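PDB 1H4V: histidyl-trna synthetase from Thermus thermophilus, which catalyses the ATP-dependent joining of L-histidine to tRNA(His), releasing AMP and diphosphate, and works as a homodimer of the class II aminoacyl-tRNA synthetase family. Local coordinates for residues A34-L39 and R103-G108; N136-A141 and E241-R246; G155-K160 and E317-G322. All blocks are in the same frame, centred on the assembly; numbering follows the deposited sequence.

Contact 1: A34-L39 and R103-G108; sequences AGALEL and RLWMAG
Glu38 lays its extended side chain obliquely across the indole of Trp105. Its CG sits 3.6 Å above the ring plane, displaced toward the rim, and its CD lies 3.5 Å from Trp105 CZ2, with carboxylate and ring planes 27° apart. The indole comes under this chain because Trp105 CG stands between its own backbone N and carbonyl carbon (chi1 80°), which swings the ring back toward 34-39. There Trp105 CD1 also meets Ala36 CB at 3.8 Å. Both ends are held from elsewhere: Glu32 accepts from Trp105 NE1, while the Glu38 carboxylate is salt-bridged to Arg28 and hydrogen-bonded to Gln21 of the second subunit, and a water joins Glu38 OE1 to Ala107 N. With an alanine in place of Trp105, the Glu38 chain would probably lose the surface it lies on and Glu32 a hydrogen-bond donor. Leu37 and Leu104 occupy the other sheet face, Leu37 CB 4.2 Å from Leu104 CD2. Further along, Leu39 CD1 touches Met106 SD at 3.8 Å. Three backbone hydrogen bonds join the segments: Leu37 N to Arg103 O (2.8 Å), Trp105 N to Leu37 O (3.0 Å) and Leu39 N to Trp105 O (2.9 Å). Short strand 37-38, entered from helix 14-33 through a Schellman motif at Gly35, is thus a parallel edge strand on the otherwise largely antiparallel sheet of the class II synthetase catalytic domain.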
# COMPACT_ATOMS: atom_id res chain seq x y z
N ALA A 34 -10.08 -2.79 -17.97
CA ALA A 34 -11.53 -2.79 -18.11
C ALA A 34 -12.13 -1.46 -17.68
O ALA A 34 -13.33 -1.34 -17.48
CB ALA A 34 -12.14 -3.91 -17.33
N GLY A 35 -11.27 -0.45 -17.52
CA GLY A 35 -11.75 0.86 -17.15
C GLY A 35 -11.84 1.21 -15.67
O GLY A 35 -12.16 2.34 -15.34
N ALA A 36 -11.55 0.27 -14.77
CA ALA A 36 -11.65 0.59 -13.35
C ALA A 36 -10.62 1.65 -12.94
O ALA A 36 -9.49 1.65 -13.41
CB ALA A 36 -11.46 -0.65 -12.52
N LEU A 37 -11.05 2.57 -12.09
CA LEU A 37 -10.19 3.65 -11.59
C LEU A 37 -9.69 3.25 -10.20
O LEU A 37 -10.47 2.76 -9.38
CB LEU A 37 -11.03 4.93 -11.50
CG LEU A 37 -10.43 6.24 -11.00
CD1 LEU A 37 -9.26 6.67 -11.90
CD2 LEU A 37 -11.53 7.30 -11.02
N GLU A 38 -8.41 3.44 -9.91
CA GLU A 38 -7.90 3.05 -8.60
C GLU A 38 -8.30 4.03 -7.51
O GLU A 38 -8.18 5.24 -7.67
CB GLU A 38 -6.37 2.88 -8.58
CG GLU A 38 -5.90 2.30 -7.23
CD GLU A 38 -4.41 1.98 -7.15
OE1 GLU A 38 -3.97 1.49 -6.09
OE2 GLU A 38 -3.68 2.22 -8.14
N LEU A 39 -8.76 3.49 -6.40
CA LEU A 39 -9.18 4.31 -5.28
C LEU A 39 -8.61 3.76 -3.97
O LEU A 39 -8.63 2.55 -3.73
CB LEU A 39 -10.72 4.32 -5.24
CG LEU A 39 -11.56 4.97 -4.14
CD1 LEU A 39 -11.34 4.23 -2.87
CD2 LEU A 39 -11.23 6.45 -3.99
N ARG A 103 -16.53 2.54 -12.52
CA ARG A 103 -15.84 1.33 -12.13
C ARG A 103 -14.66 1.69 -11.23
O ARG A 103 -13.82 2.52 -11.59
CB ARG A 103 -15.37 0.56 -13.37
CG ARG A 103 -16.51 -0.02 -14.22
CD ARG A 103 -15.95 -0.88 -15.35
NE ARG A 103 -16.97 -1.44 -16.23
CZ ARG A 103 -17.66 -0.74 -17.13
NH1 ARG A 103 -17.45 0.56 -17.27
NH2 ARG A 103 -18.54 -1.36 -17.90
N LEU A 104 -14.60 1.07 -10.06
CA LEU A 104 -13.51 1.36 -9.13
C LEU A 104 -12.87 0.08 -8.62
O LEU A 104 -13.50 -0.98 -8.57
CB LEU A 104 -14.04 2.14 -7.92
CG LEU A 104 -14.88 3.41 -8.14
CD1 LEU A 104 -15.58 3.76 -6.84
CD2 LEU A 104 -14.02 4.55 -8.61
N TRP A 105 -11.60 0.18 -8.25
CA TRP A 105 -10.93 -0.97 -7.69
C TRP A 105 -10.00 -0.46 -6.61
O TRP A 105 -9.61 0.71 -6.61
CB TRP A 105 -10.17 -1.78 -8.75
CG TRP A 105 -8.84 -1.22 -9.14
CD1 TRP A 105 -8.59 -0.28 -10.09
CD2 TRP A 105 -7.57 -1.58 -8.59
NE1 TRP A 105 -7.25 -0.03 -10.17
CE2 TRP A 105 -6.59 -0.81 -9.26
CE3 TRP A 105 -7.17 -2.48 -7.59
CZ2 TRP A 105 -5.22 -0.92 -8.97
CZ3 TRP A 105 -5.80 -2.58 -7.30
CH2 TRP A 105 -4.85 -1.80 -7.99
N MET A 106 -9.64 -1.36 -5.70
CA MET A 106 -8.78 -1.01 -4.59
C MET A 106 -8.14 -2.26 -4.02
O MET A 106 -8.68 -3.36 -4.08
CB MET A 106 -9.64 -0.30 -3.53
CG MET A 106 -8.99 -0.01 -2.19
SD MET A 106 -10.11 1.03 -1.18
CE MET A 106 -11.08 -0.20 -0.27
N ALA A 107 -6.95 -2.08 -3.47
CA ALA A 107 -6.22 -3.16 -2.84
C ALA A 107 -5.74 -2.57 -1.53
O ALA A 107 -5.24 -1.45 -1.49
CB ALA A 107 -5.05 -3.58 -3.70
N GLY A 108 -5.88 -3.32 -0.44
CA GLY A 108 -5.41 -2.80 0.82
C GLY A 108 -5.73 -3.69 2.00
O GLY A 108 -6.38 -4.71 1.86
O HOH W 1 -5.48 0.74 -4.16

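Contact 2: N136-A141 and E241-R246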
# COMPACT_ATOMS: atom_id res chain seq x y z
N ASN A 136 -27.73 -2.83 -15.29
CA ASN A 136 -27.48 -3.65 -16.47
C ASN A 136 -26.77 -4.97 -16.16
O ASN A 136 -25.70 -4.98 -15.57
CB ASN A 136 -26.66 -2.85 -17.48
CG ASN A 136 -26.75 -3.43 -18.87
OD1 ASN A 136 -26.43 -4.60 -19.09
ND2 ASN A 136 -27.20 -2.62 -19.83
N PRO A 137 -27.37 -6.10 -16.56
CA PRO A 137 -26.81 -7.44 -16.33
C PRO A 137 -25.44 -7.68 -16.96
O PRO A 137 -24.73 -8.62 -16.59
CB PRO A 137 -27.89 -8.38 -16.87
CG PRO A 137 -28.59 -7.55 -17.89
CD PRO A 137 -28.68 -6.20 -17.24
N ILE A 138 -25.08 -6.83 -17.91
CA ILE A 138 -23.77 -6.95 -18.53
C ILE A 138 -22.71 -6.71 -17.44
O ILE A 138 -21.68 -7.37 -17.43
CB ILE A 138 -23.60 -5.92 -19.69
CG1 ILE A 138 -24.31 -6.45 -20.94
CG2 ILE A 138 -22.13 -5.66 -19.97
CD1 ILE A 138 -24.40 -5.44 -22.09
N LEU A 139 -22.98 -5.80 -16.52
CA LEU A 139 -22.02 -5.50 -15.47
C LEU A 139 -21.80 -6.66 -14.51
O LEU A 139 -20.69 -6.83 -13.98
CB LEU A 139 -22.46 -4.26 -14.70
CG LEU A 139 -22.57 -3.07 -15.65
CD1 LEU A 139 -23.22 -1.91 -14.94
CD2 LEU A 139 -21.19 -2.70 -16.17
N ASP A 140 -22.84 -7.47 -14.28
CA ASP A 140 -22.72 -8.62 -13.39
C ASP A 140 -21.82 -9.67 -14.04
O ASP A 140 -20.93 -10.22 -13.41
CB ASP A 140 -24.10 -9.23 -13.12
CG ASP A 140 -25.09 -8.21 -12.60
OD1 ASP A 140 -25.81 -8.51 -11.63
OD2 ASP A 140 -25.15 -7.10 -13.17
N ALA A 141 -22.05 -9.92 -15.33
CA ALA A 141 -21.24 -10.90 -16.04
C ALA A 141 -19.79 -10.41 -16.09
O ALA A 141 -18.85 -11.21 -16.00
CB ALA A 141 -21.79 -11.10 -17.46
N GLU A 241 -26.35 -15.34 -17.14
CA GLU A 241 -25.95 -16.66 -17.58
C GLU A 241 -25.61 -16.65 -19.07
O GLU A 241 -24.60 -17.21 -19.49
CB GLU A 241 -27.06 -17.68 -17.34
CG GLU A 241 -27.41 -17.91 -15.89
CD GLU A 241 -28.54 -18.92 -15.71
OE1 GLU A 241 -28.38 -20.07 -16.15
OE2 GLU A 241 -29.59 -18.56 -15.13
N ARG A 242 -26.44 -15.99 -19.86
CA ARG A 242 -26.21 -15.92 -21.30
C ARG A 242 -24.85 -15.31 -21.61
O ARG A 242 -24.12 -15.83 -22.45
CB ARG A 242 -27.32 -15.11 -21.99
CG ARG A 242 -27.24 -15.17 -23.51
CD ARG A 242 -28.33 -14.36 -24.18
NE ARG A 242 -28.09 -12.92 -24.07
CZ ARG A 242 -28.86 -11.99 -24.63
NH1 ARG A 242 -29.92 -12.35 -25.33
NH2 ARG A 242 -28.56 -10.70 -24.50
N HIS A 243 -24.51 -14.22 -20.94
CA HIS A 243 -23.22 -13.58 -21.18
C HIS A 243 -22.03 -14.48 -20.85
O HIS A 243 -21.07 -14.53 -21.63
CB HIS A 243 -23.11 -12.27 -20.40
CG HIS A 243 -24.11 -11.24 -20.83
ND1 HIS A 243 -24.44 -11.03 -22.15
CD2 HIS A 243 -24.87 -10.38 -20.11
CE1 HIS A 243 -25.37 -10.09 -22.23
NE2 HIS A 243 -25.64 -9.68 -21.00
N LEU A 244 -22.07 -15.19 -19.72
CA LEU A 244 -20.96 -16.06 -19.35
C LEU A 244 -20.79 -17.19 -20.36
O LEU A 244 -19.67 -17.56 -20.71
CB LEU A 244 -21.17 -16.64 -17.95
CG LEU A 244 -21.19 -15.63 -16.80
CD1 LEU A 244 -21.45 -16.36 -15.50
CD2 LEU A 244 -19.87 -14.87 -16.75
N GLU A 245 -21.90 -17.74 -20.83
CA GLU A 245 -21.85 -18.81 -21.81
C GLU A 245 -21.12 -18.26 -23.04
O GLU A 245 -20.18 -18.87 -23.55
CB GLU A 245 -23.28 -19.26 -22.17
N ARG A 246 -21.56 -17.09 -23.48
CA ARG A 246 -20.98 -16.42 -24.64
C ARG A 246 -19.50 -16.07 -24.44
O ARG A 246 -18.76 -15.89 -25.40
CB ARG A 246 -21.81 -15.17 -24.93
CG ARG A 246 -21.44 -14.46 -26.21
CD ARG A 246 -21.74 -15.29 -27.45
NE ARG A 246 -21.23 -14.61 -28.63
CZ ARG A 246 -21.80 -13.56 -29.20
NH1 ARG A 246 -22.93 -13.07 -28.71
NH2 ARG A 246 -21.22 -12.96 -30.23
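His243 reaches across from helix 231-246 and sets its imidazole against the first turn of helix 137-153. The ring's NE2 lies 3.5 Å from Ile138 CG1, the two side chains meeting at a slant, while Pro137 O approaches the ring edge near its plane, 3.9 Å from His243 CD2. Nearer the root of the same side chain, His243 CB presses on Ala141 CB at 3.4 Å; the small alanine is consistent with the close approach of the helices. With CG anti to the carbonyl carbon (chi1 -63°), the imidazole reaches over to Ile138. No hydrogen bond joins the two segments, but His243 ND1 is bonded to Tyr346 OH of the second subunit, which probably fixes the ring's rotation. Leu244 extends the apolar patch, its CD2 4.3 Å from Ala141 CB. At the start of helix 137-153, Asn136 is the N-cap: its OD1 takes Ile138 N in the carbonyl plane, on a lone pair, at 2.9 Å. The segment axes approach to 8.9 Å and cross at -48°, so two helices of the catalytic domain pack here with Ala141 set against His243 and Leu244, the histidine also belonging to the dimer interface.

Contact 3: G155-K160 and E317-G322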
# COMPACT_ATOMS: atom_id res chain seq x y z
N GLY A 155 -2.12 -17.57 -13.01
CA GLY A 155 -1.64 -18.91 -13.28
C GLY A 155 -2.47 -20.00 -12.65
O GLY A 155 -2.23 -21.19 -12.88
N LEU A 156 -3.44 -19.63 -11.83
CA LEU A 156 -4.29 -20.61 -11.18
C LEU A 156 -5.16 -21.32 -12.21
O LEU A 156 -5.63 -20.71 -13.16
CB LEU A 156 -5.17 -19.94 -10.13
CG LEU A 156 -4.46 -19.38 -8.89
CD1 LEU A 156 -5.43 -18.58 -8.04
CD2 LEU A 156 -3.85 -20.53 -8.09
N ARG A 157 -5.35 -22.62 -12.02
CA ARG A 157 -6.21 -23.42 -12.89
C ARG A 157 -7.16 -24.20 -11.99
O ARG A 157 -7.04 -24.13 -10.77
CB ARG A 157 -5.40 -24.37 -13.77
CG ARG A 157 -4.29 -25.10 -13.07
CD ARG A 157 -2.94 -24.62 -13.57
NE ARG A 157 -1.85 -25.12 -12.74
CZ ARG A 157 -0.57 -24.93 -13.02
NH1 ARG A 157 -0.21 -24.27 -14.11
NH2 ARG A 157 0.36 -25.41 -12.20
N ARG A 158 -8.09 -24.94 -12.56
CA ARG A 158 -9.05 -25.68 -11.75
C ARG A 158 -9.84 -24.68 -10.90
O ARG A 158 -10.05 -24.89 -9.70
CB ARG A 158 -8.32 -26.70 -10.87
CG ARG A 158 -7.82 -27.87 -11.69
CD ARG A 158 -6.90 -28.81 -10.93
NE ARG A 158 -6.53 -29.94 -11.77
CZ ARG A 158 -5.56 -30.81 -11.48
NH1 ARG A 158 -4.85 -30.68 -10.37
NH2 ARG A 158 -5.31 -31.82 -12.31
N LEU A 159 -10.26 -23.60 -11.54
CA LEU A 159 -11.03 -22.56 -10.89
C LEU A 159 -12.50 -22.87 -11.10
O LEU A 159 -12.94 -23.03 -12.24
CB LEU A 159 -10.70 -21.19 -11.50
CG LEU A 159 -9.32 -20.63 -11.18
CD1 LEU A 159 -9.09 -19.32 -11.93
CD2 LEU A 159 -9.23 -20.42 -9.68
N LYS A 160 -13.26 -22.98 -10.01
CA LYS A 160 -14.68 -23.28 -10.10
C LYS A 160 -15.54 -22.03 -9.85
O LYS A 160 -15.50 -21.44 -8.77
CB LYS A 160 -15.07 -24.36 -9.07
CG LYS A 160 -14.22 -25.63 -9.09
CD LYS A 160 -14.40 -26.45 -10.36
CE LYS A 160 -13.50 -27.69 -10.34
NZ LYS A 160 -13.55 -28.49 -11.61
N GLU A 317 0.61 -21.27 -4.05
CA GLU A 317 1.57 -22.12 -3.35
C GLU A 317 1.14 -23.58 -3.48
O GLU A 317 1.96 -24.46 -3.76
CB GLU A 317 1.62 -21.72 -1.88
CG GLU A 317 2.61 -22.50 -1.03
CD GLU A 317 2.57 -22.06 0.42
OE1 GLU A 317 1.65 -22.49 1.16
OE2 GLU A 317 3.44 -21.26 0.82
N ALA A 318 -0.15 -23.84 -3.27
CA ALA A 318 -0.70 -25.19 -3.36
C ALA A 318 -0.49 -25.78 -4.76
O ALA A 318 -0.25 -26.97 -4.90
CB ALA A 318 -2.19 -25.17 -3.02
N GLU A 319 -0.56 -24.94 -5.79
CA GLU A 319 -0.36 -25.40 -7.16
C GLU A 319 1.13 -25.50 -7.47
O GLU A 319 1.52 -25.82 -8.59
CB GLU A 319 -1.00 -24.43 -8.16
CG GLU A 319 -2.51 -24.45 -8.18
CD GLU A 319 -3.05 -23.85 -9.47
OE1 GLU A 319 -2.25 -23.69 -10.42
OE2 GLU A 319 -4.27 -23.55 -9.54
N GLY A 320 1.96 -25.21 -6.48
CA GLY A 320 3.40 -25.29 -6.67
C GLY A 320 4.09 -24.05 -7.19
O GLY A 320 5.31 -24.04 -7.33
N PHE A 321 3.34 -22.99 -7.48
CA PHE A 321 3.94 -21.76 -7.98
C PHE A 321 5.05 -21.23 -7.06
O PHE A 321 4.80 -20.83 -5.93
CB PHE A 321 2.88 -20.67 -8.17
CG PHE A 321 2.17 -20.74 -9.49
CD1 PHE A 321 1.36 -21.83 -9.80
CD2 PHE A 321 2.31 -19.72 -10.42
CE1 PHE A 321 0.70 -21.90 -11.03
CE2 PHE A 321 1.66 -19.78 -11.66
CZ PHE A 321 0.86 -20.88 -11.96
N GLY A 322 6.27 -21.25 -7.57
CA GLY A 322 7.40 -20.75 -6.82
C GLY A 322 7.80 -19.42 -7.42
O GLY A 322 7.40 -19.09 -8.54
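Two helix ends meet here, each closed by a Schellman motif with a glycine of positive phi, Gly155 after helix 137-153 and Gly320 after helix 309-318, and the nearest CA atoms, those of Leu156 and Glu319, are 7.4 Å apart. Glu319 does the bridging. Its side chain runs out beyond CG and divides its oxygens between two parts of one residue: OE2 receives the backbone N of Arg157 at 2.9 Å through its syn lone pair, in a nearly straight bond, and OE1 forms a salt bridge with Arg157 NE at 2.8 Å. Guanidinium and carboxylate planes lie nearly parallel, 17° apart, and OE1 comes over a face of the guanidinium, not to its N-H edge. Arg157 folds back to meet it through a bend at chi2 (-112°). Phe321 approaches the guanidinium over the same face as OE1, with CE1 3.6 Å above its plane toward the rim and the ring turned 52° against it. The far end of the phenyl ring rests on the bare backbone of Gly155, Phe321 CZ lying 3.2 Å from Gly155 O. Leu156 crosses Glu319 at about a right angle, its CD2 3.4 Å from Glu319 OE2, and also packs on Ala315 and Leu316 of helix 309-318. OE2 takes two hydrogen bonds, from Arg157 N and His273 NE2, while OE1 has the guanidinium charge. Together these would probably favour the ionised carboxylate, though Arg157 O, a second acceptor 3.1 Å from Glu319 OE2, is likely to offset part of the gain; Glu319 thus acts as a charged clasp between the two helix ends at the protein surface.

How the contacts relate
Contacts 1 and 2 lie 20 Å apart between centres and touch where Arg103 NH2 packs on Leu139 CD2; the centre of contact 3 is about 24 and 26 Å from theirs, and it touches neither. Along the chain contact 1 closes first; contacts 2 and 3 then cross, their segments alternating. Helix 137-153 links these two, beginning in contact 2 and ending just before contact 3. The eight-stranded sheet relates contacts 1 and 3: the former joins edge strand 37-38 to 102-111, the latter's loop leads into strand 160-165. All lie in the catalytic region, apart from the last two residues of 317-322; contacts 1 and 2 also meet the second subunit, suggesting that fold and dimer interface are built together.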